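Local coordinates for transcriptional regulator, LacI family (Arthrobacter sp., PDB 4RKQ), which probably regulates transcription in response to a small sugar-like effector, bound by a LacI-family sensor domain with the periplasmic binding protein fold, at residues A171-A182 against F198-A209; H130-S138 against P147-V155. All coordinates share one frame; numbering follows the deposited sequence. Where two conformers were deposited one is given.

In the fold
Along the chain, strand 131-136 comes first, and interaction 2 closes a short loop of eight residues by bringing the start of helix 150-161 back against the end of that strand, within the unit strand 131-136, helix 150-161, strand 166-171. Interaction 1 follows in series, neither nesting nor crossing: it closes the 15-residue excursion through strand 194-197 and packs helix 175-188 on helix 200-212. Their centres lie about 13 Å apart. A probable hydrogen bond from Gly137 N, just past strand 131-136, to Ala171 O at the end of strand 166-171 (2.8 Å) links them. Both contacts reach one ethanediol, probably from the crystallisation liquor, which Asn27 and Asp227 also bind.

Interaction 1: A171-A182 against F198-A209; sequences AEETAEAAREAA and FNDLMAAGVLKA. With EDO (1,2-ethanediol), chain F.
Gly205 CA lies 3.3 Å from Ala175 O in a CA-H...O contact that brings helix 175-182 and helix 200-209 close, their axes approaching to 7.0 Å at a crossing angle of -43°. A CB on Gly205 would clash with that oxygen. The apolar contacts are mostly between small groups. Ala178 CB rests on the Met202 backbone, and Ala182 CB meets Ala209 CB at 3.7 Å. Met202 fills the end of the interface; bent at chi3 (84°), it carries CE to 3.5 Å from Ala171 O, with SD against Glu173 CA.

Among polar groups, Asn199 OD1 caps its helix by accepting from Met202 N, while ND2 donates to the ethanediol O1 and lies 3.0 Å from Glu173 OE2. Arg179 lays CB and CG over Gly205 O, then turns away at chi3 to grip Glu176 side-on, NE to OE1 and NH2 to OE2 (2.7 Å), both within the guanidinium plane. Cutting Arg179 back to an alanine is likely to leave Glu176 without its mate and lose the CG and CD contacts to Lys208 and Ala209, though CB would still lie on Gly205 O. Between the helical turns, cohesion rests largely on apolar fit and CA-H...O contacts; the salt bridge stays within one helix.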
loop_
_atom_site.group_PDB
_atom_site.type_symbol
_atom_site.label_atom_id
_atom_site.label_comp_id
_atom_site.label_asym_id
_atom_site.label_seq_id
_atom_site.Cartn_x
_atom_site.Cartn_y
_atom_site.Cartn_z
ATOM N N ALA A 171 2.784 -21.206 2.977
ATOM C CA ALA A 171 3.114 -20.257 4.022
ATOM C C ALA A 171 1.953 -19.257 4.150
ATOM O O ALA A 171 1.138 -19.086 3.218
ATOM C CB ALA A 171 4.418 -19.530 3.676
ATOM N N GLU A 172 1.917 -18.574 5.285
ATOM C CA GLU A 172 0.973 -17.481 5.520
ATOM C C GLU A 172 1.274 -16.374 4.539
ATOM O O GLU A 172 2.424 -16.198 4.145
ATOM C CB GLU A 172 1.137 -16.956 6.966
ATOM C CG GLU A 172 -0.065 -16.250 7.565
ATOM C CD GLU A 172 0.325 -15.368 8.742
ATOM O OE1 GLU A 172 1.333 -15.678 9.412
ATOM O OE2 GLU A 172 -0.363 -14.356 8.998
ATOM N N GLU A 173 0.262 -15.599 4.164
ATOM C CA GLU A 173 0.389 -14.677 3.038
ATOM C C GLU A 173 1.044 -13.352 3.527
ATOM O O GLU A 173 0.385 -12.339 3.585
ATOM C CB GLU A 173 -1.023 -14.415 2.464
ATOM C CG GLU A 173 -1.109 -13.604 1.164
ATOM C CD GLU A 173 -2.536 -13.324 0.705
ATOM O OE1 GLU A 173 -3.478 -14.016 1.126
ATOM O OE2 GLU A 173 -2.741 -12.429 -0.111
ATOM N N THR A 174 2.299 -13.387 3.954
ATOM C CA THR A 174 3.074 -12.175 4.232
ATOM C C THR A 174 4.435 -12.366 3.587
ATOM O O THR A 174 4.822 -13.500 3.293
ATOM C CB THR A 174 3.231 -11.912 5.730
ATOM O OG1 THR A 174 4.015 -12.952 6.305
ATOM C CG2 THR A 174 1.851 -11.843 6.447
ATOM N N ALA A 175 5.144 -11.265 3.332
ATOM C CA ALA A 175 6.506 -11.338 2.788
ATOM C C ALA A 175 7.419 -12.098 3.731
ATOM O O ALA A 175 8.214 -12.908 3.290
ATOM C CB ALA A 175 7.047 -9.945 2.504
ATOM N N GLU A 176 7.270 -11.877 5.022
ATOM C CA GLU A 176 8.185 -12.498 5.975
ATOM C C GLU A 176 7.898 -13.985 6.146
ATOM O O GLU A 176 8.850 -14.771 6.252
ATOM C CB GLU A 176 8.169 -11.780 7.332
ATOM C CG GLU A 176 9.013 -12.458 8.419
ATOM C CD GLU A 176 10.505 -12.611 8.073
ATOM O OE1 GLU A 176 11.021 -12.013 7.085
ATOM O OE2 GLU A 176 11.195 -13.351 8.797
ATOM N N ALA A 177 6.620 -14.376 6.186
ATOM C CA ALA A 177 6.287 -15.797 6.228
ATOM C C ALA A 177 6.784 -16.476 4.960
ATOM O O ALA A 177 7.299 -17.592 5.016
ATOM C CB ALA A 177 4.784 -16.023 6.410
ATOM N N ALA A 178 6.628 -15.815 3.823
ATOM C CA ALA A 178 7.091 -16.375 2.550
ATOM C C ALA A 178 8.603 -16.550 2.555
ATOM O O ALA A 178 9.098 -17.554 2.051
ATOM C CB ALA A 178 6.697 -15.496 1.377
ATOM N N ARG A 179 9.330 -15.575 3.097
ATOM C CA ARG A 179 10.790 -15.642 3.120
ATOM C C ARG A 179 11.204 -16.792 4.017
ATOM O O ARG A 179 12.084 -17.560 3.681
ATOM C CB ARG A 179 11.429 -14.350 3.646
ATOM C CG ARG A 179 12.975 -14.338 3.650
ATOM C CD ARG A 179 13.530 -13.344 4.675
ATOM N NE ARG A 179 13.096 -13.734 6.025
ATOM C CZ ARG A 179 13.597 -14.745 6.727
ATOM N NH1 ARG A 179 14.583 -15.499 6.259
ATOM N NH2 ARG A 179 13.084 -15.032 7.892
ATOM N N GLU A 180 10.574 -16.913 5.164
ATOM C CA GLU A 180 10.963 -17.965 6.061
ATOM C C GLU A 180 10.670 -19.351 5.457
ATOM O O GLU A 180 11.495 -20.245 5.550
ATOM C CB GLU A 180 10.280 -17.794 7.394
ATOM C CG GLU A 180 10.660 -18.849 8.402
ATOM C CD GLU A 180 10.262 -18.445 9.791
ATOM O OE1 GLU A 180 9.060 -18.183 10.005
ATOM O OE2 GLU A 180 11.156 -18.379 10.657
ATOM N N ALA A 181 9.524 -19.526 4.818
ATOM C CA ALA A 181 9.188 -20.823 4.229
ATOM C C ALA A 181 10.051 -21.138 3.017
ATOM O O ALA A 181 10.421 -22.282 2.788
ATOM C CB ALA A 181 7.723 -20.897 3.878
ATOM N N ALA A 182 10.403 -20.132 2.248
ATOM C CA ALA A 182 11.241 -20.320 1.080
ATOM C C ALA A 182 12.666 -20.705 1.521
ATOM O O ALA A 182 13.246 -21.624 0.965
ATOM C CB ALA A 182 11.266 -19.101 0.171
ATOM N N PHE A 198 2.213 -17.347 -5.069
ATOM C CA PHE A 198 0.800 -17.024 -4.978
ATOM C C PHE A 198 0.514 -15.571 -5.365
ATOM O O PHE A 198 -0.430 -15.294 -6.078
ATOM C CB PHE A 198 0.331 -17.319 -3.531
ATOM C CG PHE A 198 -1.073 -16.939 -3.280
ATOM C CD1 PHE A 198 -2.107 -17.796 -3.621
ATOM C CD2 PHE A 198 -1.382 -15.695 -2.730
ATOM C CE1 PHE A 198 -3.434 -17.422 -3.416
ATOM C CE2 PHE A 198 -2.714 -15.321 -2.524
ATOM C CZ PHE A 198 -3.739 -16.182 -2.862
ATOM N N ASN A 199 1.315 -14.643 -4.849
ATOM C CA ASN A 199 1.223 -13.293 -5.270
ATOM C C ASN A 199 2.545 -12.566 -5.121
ATOM O O ASN A 199 3.527 -13.125 -4.575
ATOM C CB ASN A 199 0.096 -12.543 -4.494
ATOM C CG ASN A 199 0.322 -12.502 -2.994
ATOM O OD1 ASN A 199 1.408 -12.766 -2.493
ATOM N ND2 ASN A 199 -0.732 -12.151 -2.265
ATOM N N ASP A 200 2.543 -11.312 -5.570
ATOM C CA ASP A 200 3.740 -10.428 -5.498
ATOM C C ASP A 200 4.293 -10.170 -4.104
ATOM O O ASP A 200 5.501 -10.130 -3.930
ATOM C CB ASP A 200 3.487 -9.080 -6.162
ATOM C CG ASP A 200 3.359 -9.155 -7.695
ATOM O OD1 ASP A 200 3.603 -10.227 -8.256
ATOM O OD2 ASP A 200 3.018 -8.102 -8.316
ATOM N N LEU A 201 3.432 -9.965 -3.113
ATOM C CA LEU A 201 3.899 -9.761 -1.759
ATOM C C LEU A 201 4.702 -10.986 -1.280
ATOM O O LEU A 201 5.808 -10.849 -0.724
ATOM C CB LEU A 201 2.709 -9.548 -0.836
ATOM C CG LEU A 201 3.073 -9.359 0.620
ATOM C CD1 LEU A 201 3.960 -8.155 0.769
ATOM C CD2 LEU A 201 1.822 -9.270 1.501
ATOM N N MET A 202 4.157 -12.183 -1.515
ATOM C CA MET A 202 4.893 -13.412 -1.164
ATOM C C MET A 202 6.169 -13.512 -2.019
ATOM O O MET A 202 7.213 -13.885 -1.529
ATOM C CB MET A 202 3.983 -14.655 -1.270
ATOM C CG MET A 202 2.837 -14.695 -0.222
ATOM S SD MET A 202 1.846 -16.201 -0.258
ATOM C CE MET A 202 2.864 -17.236 0.764
ATOM N N ALA A 203 6.094 -13.134 -3.299
ATOM C CA ALA A 203 7.279 -13.155 -4.140
ATOM C C ALA A 203 8.401 -12.259 -3.644
ATOM O O ALA A 203 9.563 -12.622 -3.754
ATOM C CB ALA A 203 6.950 -12.834 -5.598
ATOM N N ALA A 204 8.073 -11.118 -3.067
ATOM C CA ALA A 204 9.101 -10.241 -2.504
ATOM C C ALA A 204 9.836 -10.965 -1.409
ATOM O O ALA A 204 11.045 -10.811 -1.246
ATOM C CB ALA A 204 8.483 -8.953 -1.988
ATOM N N GLY A 205 9.129 -11.777 -0.645
ATOM C CA GLY A 205 9.767 -12.566 0.385
ATOM C C GLY A 205 10.684 -13.665 -0.195
ATOM O O GLY A 205 11.753 -13.973 0.353
ATOM N N VAL A 206 10.241 -14.262 -1.291
ATOM C CA VAL A 206 10.992 -15.299 -1.971
ATOM C C VAL A 206 12.307 -14.729 -2.495
ATOM O O VAL A 206 13.366 -15.360 -2.324
ATOM C CB VAL A 206 10.174 -15.957 -3.110
ATOM C CG1 VAL A 206 11.030 -16.929 -3.926
ATOM C CG2 VAL A 206 8.997 -16.725 -2.515
ATOM N N LEU A 207 12.275 -13.531 -3.079
ATOM C CA LEU A 207 13.503 -12.898 -3.533
ATOM C C LEU A 207 14.502 -12.719 -2.440
ATOM O O LEU A 207 15.692 -12.960 -2.671
ATOM C CB LEU A 207 13.250 -11.555 -4.201
ATOM C CG LEU A 207 12.488 -11.589 -5.521
ATOM C CD1 LEU A 207 12.224 -10.159 -5.933
ATOM C CD2 LEU A 207 13.256 -12.318 -6.614
ATOM N N LYS A 208 14.040 -12.319 -1.246
ATOM C CA LYS A 208 14.901 -12.143 -0.073
ATOM C C LYS A 208 15.510 -13.476 0.400
ATOM O O LYS A 208 16.672 -13.540 0.809
ATOM C CB LYS A 208 14.110 -11.480 1.079
ATOM C CG LYS A 208 14.899 -10.504 1.938
ATOM C CD LYS A 208 14.552 -9.047 1.624
ATOM C CE LYS A 208 15.176 -8.541 0.326
ATOM N NZ LYS A 208 16.229 -7.499 0.504
ATOM N N ALA A 209 14.724 -14.555 0.385
ATOM C CA ALA A 209 15.269 -15.875 0.739
ATOM C C ALA A 209 16.340 -16.318 -0.289
ATOM O O ALA A 209 17.371 -16.888 0.075
ATOM C CB ALA A 209 14.173 -16.946 0.859
HETATM C C1 EDO F . -4.200 -10.876 -3.449
HETATM O O1 EDO F . -2.849 -10.385 -3.529
HETATM C C2 EDO F . -4.912 -10.746 -4.778
HETATM O O2 EDO F . -4.230 -11.638 -5.668
#

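Interaction 2: H130-S138 against P147-V155; sequences HIAYLEAGS and PCTVRGKAV. With EDO (1,2-ethanediol), chain F.
Glu135 reaches from strand 131-136 to the N-terminal end of helix 150-155 and accepts hydrogen bonds there, in the first half of a beta-alpha-beta unit; strand and helix directions differ by 160°. Thr149 OG1 donates to Glu135 OE1 at 2.8 Å, on the syn side and somewhat out of the carboxylate plane. Thr149 N meets Glu135 OE2 at 3.0 Å, nearly straight (175°) but from above that plane. Cys148 N adds a weak bond to OE2. The carboxylate is buried, and these donors at a helix start would probably help stabilise its negative charge.

Chi2 of 71° bends the Glu135 chain toward these donors. Thr149 in turn is fixed as the N-cap, its OG1 accepting from Gly152 N at 3.0 Å. Gly152 lets strand and helix come close, since a CB there would collide with Glu135 OE2. Tyr133 packs beside this site: Val155 lies over one ring face, while the OH approaches Gly152 CA at 3.4 Å and gives a weak bond to Glu135 OE1.

Farther out, Phe198 touches Tyr133 and Glu135, takes a cation-pi contact from Arg151, and receives Arg151 NH1 at its carbonyl. NH1 and NH2 of Arg151 also converge on the ethanediol O2, each 3.0 Å away.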
loop_
_atom_site.group_PDB
_atom_site.type_symbol
_atom_site.label_atom_id
_atom_site.label_comp_id
_atom_site.label_asym_id
_atom_site.label_seq_id
_atom_site.Cartn_x
_atom_site.Cartn_y
_atom_site.Cartn_z
ATOM N N HIS A 130 13.595 -27.641 -11.868
ATOM C CA HIS A 130 13.163 -27.977 -10.513
ATOM C C HIS A 130 12.278 -26.855 -9.978
ATOM O O HIS A 130 12.744 -25.913 -9.357
ATOM C CB HIS A 130 14.330 -28.213 -9.589
ATOM C CG HIS A 130 15.194 -29.365 -9.997
ATOM N ND1 HIS A 130 14.887 -30.667 -9.679
ATOM C CD2 HIS A 130 16.349 -29.410 -10.704
ATOM C CE1 HIS A 130 15.826 -31.467 -10.152
ATOM N NE2 HIS A 130 16.720 -30.728 -10.786
ATOM N N ILE A 131 10.996 -26.961 -10.257
ATOM C CA ILE A 131 10.059 -25.841 -10.025
ATOM C C ILE A 131 9.394 -25.936 -8.661
ATOM O O ILE A 131 9.142 -27.035 -8.175
ATOM C CB ILE A 131 9.009 -25.813 -11.143
ATOM C CG1 ILE A 131 9.728 -25.467 -12.438
ATOM C CG2 ILE A 131 7.927 -24.770 -10.859
ATOM C CD1 ILE A 131 8.888 -25.508 -13.690
ATOM N N ALA A 132 9.091 -24.801 -8.026
ATOM C CA ALA A 132 8.337 -24.835 -6.764
ATOM C C ALA A 132 7.228 -23.812 -6.840
ATOM O O ALA A 132 7.386 -22.802 -7.511
ATOM C CB ALA A 132 9.232 -24.572 -5.586
ATOM N N TYR A 133 6.078 -24.132 -6.246
ATOM C CA TYR A 133 4.942 -23.190 -6.183
ATOM C C TYR A 133 4.770 -22.902 -4.719
ATOM O O TYR A 133 4.708 -23.810 -3.926
ATOM C CB TYR A 133 3.635 -23.775 -6.738
ATOM C CG TYR A 133 2.472 -22.823 -6.529
ATOM C CD1 TYR A 133 2.413 -21.610 -7.190
ATOM C CD2 TYR A 133 1.463 -23.127 -5.623
ATOM C CE1 TYR A 133 1.360 -20.719 -6.966
ATOM C CE2 TYR A 133 0.408 -22.262 -5.409
ATOM C CZ TYR A 133 0.353 -21.069 -6.073
ATOM O OH TYR A 133 -0.712 -20.230 -5.813
ATOM N N LEU A 134 4.717 -21.631 -4.374
ATOM C CA LEU A 134 4.540 -21.230 -3.009
ATOM C C LEU A 134 3.099 -20.744 -2.862
ATOM O O LEU A 134 2.710 -19.751 -3.431
ATOM C CB LEU A 134 5.548 -20.133 -2.666
ATOM C CG LEU A 134 5.233 -19.387 -1.368
ATOM C CD1 LEU A 134 5.238 -20.320 -0.171
ATOM C CD2 LEU A 134 6.228 -18.265 -1.230
ATOM N N GLU A 135 2.353 -21.431 -2.019
ATOM C CA GLU A 135 0.917 -21.262 -1.882
ATOM C C GLU A 135 0.663 -20.418 -0.639
ATOM O O GLU A 135 1.369 -20.543 0.332
ATOM C CB GLU A 135 0.326 -22.676 -1.676
ATOM C CG GLU A 135 -1.137 -22.787 -1.321
ATOM C CD GLU A 135 -2.011 -22.422 -2.486
ATOM O OE1 GLU A 135 -1.930 -21.256 -2.909
ATOM O OE2 GLU A 135 -2.772 -23.287 -2.975
ATOM N N ALA A 136 -0.402 -19.631 -0.631
ATOM C CA ALA A 136 -0.805 -18.925 0.594
ATOM C C ALA A 136 -1.736 -19.875 1.384
ATOM O O ALA A 136 -2.740 -20.365 0.836
ATOM C CB ALA A 136 -1.540 -17.668 0.220
ATOM N N GLY A 137 -1.413 -20.148 2.633
ATOM C CA GLY A 137 -2.280 -20.996 3.460
ATOM C C GLY A 137 -1.526 -21.637 4.603
ATOM O O GLY A 137 -0.482 -21.148 5.039
ATOM N N SER A 138 -2.049 -22.771 5.051
ATOM C CA SER A 138 -1.529 -23.528 6.197
ATOM C C SER A 138 -1.579 -25.013 5.820
ATOM O O SER A 138 -2.452 -25.414 5.063
ATOM C CB SER A 138 -2.406 -23.280 7.431
ATOM O OG SER A 138 -1.970 -24.059 8.522
ATOM N N PRO A 147 -2.470 -28.357 -2.545
ATOM C CA PRO A 147 -2.866 -26.999 -2.960
ATOM C C PRO A 147 -4.280 -26.681 -2.512
ATOM O O PRO A 147 -5.184 -27.467 -2.802
ATOM C CB PRO A 147 -2.800 -27.036 -4.499
ATOM C CG PRO A 147 -2.214 -28.349 -4.863
ATOM C CD PRO A 147 -2.367 -29.271 -3.694
ATOM N N CYS A 148 -4.456 -25.545 -1.827
ATOM C CA CYS A 148 -5.764 -25.136 -1.290
ATOM C C CYS A 148 -6.491 -23.978 -2.002
ATOM O O CYS A 148 -7.696 -23.877 -1.867
ATOM C CB CYS A 148 -5.646 -24.806 0.189
ATOM S SG CYS A 148 -4.199 -23.829 0.664
ATOM N N THR A 149 -5.789 -23.116 -2.737
ATOM C CA THR A 149 -6.447 -22.003 -3.409
ATOM C C THR A 149 -6.817 -22.350 -4.833
ATOM O O THR A 149 -6.275 -23.236 -5.431
ATOM C CB THR A 149 -5.603 -20.721 -3.395
ATOM O OG1 THR A 149 -4.399 -20.893 -4.158
ATOM C CG2 THR A 149 -5.273 -20.346 -1.977
ATOM N N VAL A 150 -7.753 -21.613 -5.400
ATOM C CA VAL A 150 -8.125 -21.853 -6.775
ATOM C C VAL A 150 -6.935 -21.665 -7.700
ATOM O O VAL A 150 -6.707 -22.448 -8.619
ATOM C CB VAL A 150 -9.258 -20.895 -7.188
ATOM C CG1 VAL A 150 -9.547 -21.006 -8.676
ATOM C CG2 VAL A 150 -10.500 -21.195 -6.332
ATOM N N ARG A 151 -6.165 -20.613 -7.461
ATOM C CA ARG A 151 -5.072 -20.302 -8.368
ATOM C C ARG A 151 -4.009 -21.353 -8.203
ATOM O O ARG A 151 -3.450 -21.798 -9.195
ATOM C CB ARG A 151 -4.525 -18.875 -8.177
ATOM C CG ARG A 151 -3.762 -18.608 -6.892
ATOM C CD ARG A 151 -3.335 -17.137 -6.831
ATOM N NE ARG A 151 -4.476 -16.271 -6.547
ATOM C CZ ARG A 151 -4.386 -14.987 -6.206
ATOM N NH1 ARG A 151 -3.197 -14.386 -6.101
ATOM N NH2 ARG A 151 -5.486 -14.303 -5.957
ATOM N N GLY A 152 -3.790 -21.771 -6.959
ATOM C CA GLY A 152 -2.799 -22.796 -6.624
ATOM C C GLY A 152 -3.146 -24.143 -7.239
ATOM O O GLY A 152 -2.265 -24.824 -7.747
ATOM N N LYS A 153 -4.418 -24.537 -7.183
ATOM C CA LYS A 153 -4.875 -25.767 -7.868
ATOM C C LYS A 153 -4.629 -25.695 -9.356
ATOM O O LYS A 153 -4.206 -26.681 -9.967
ATOM C CB LYS A 153 -6.364 -26.065 -7.559
ATOM C CG LYS A 153 -6.596 -26.479 -6.118
ATOM C CD LYS A 153 -8.075 -26.635 -5.743
ATOM C CE LYS A 153 -8.182 -27.149 -4.314
ATOM N NZ LYS A 153 -9.419 -26.741 -3.610
ATOM N N ALA A 154 -4.821 -24.517 -9.946
ATOM C CA ALA A 154 -4.615 -24.349 -11.368
ATOM C C ALA A 154 -3.151 -24.552 -11.748
ATOM O O ALA A 154 -2.865 -25.183 -12.739
ATOM C CB ALA A 154 -5.088 -22.976 -11.827
ATOM N N VAL A 155 -2.229 -24.025 -10.947
ATOM C CA VAL A 155 -0.795 -24.200 -11.217
ATOM C C VAL A 155 -0.369 -25.674 -11.056
ATOM O O VAL A 155 0.355 -26.216 -11.904
ATOM C CB VAL A 155 0.042 -23.275 -10.300
ATOM C CG1 VAL A 155 1.539 -23.558 -10.427
ATOM C CG2 VAL A 155 -0.286 -21.806 -10.584
HETATM C C1 EDO F . -4.200 -10.876 -3.449
HETATM O O1 EDO F . -2.849 -10.385 -3.529
HETATM C C2 EDO F . -4.912 -10.746 -4.778
HETATM O O2 EDO F . -4.230 -11.638 -5.668
#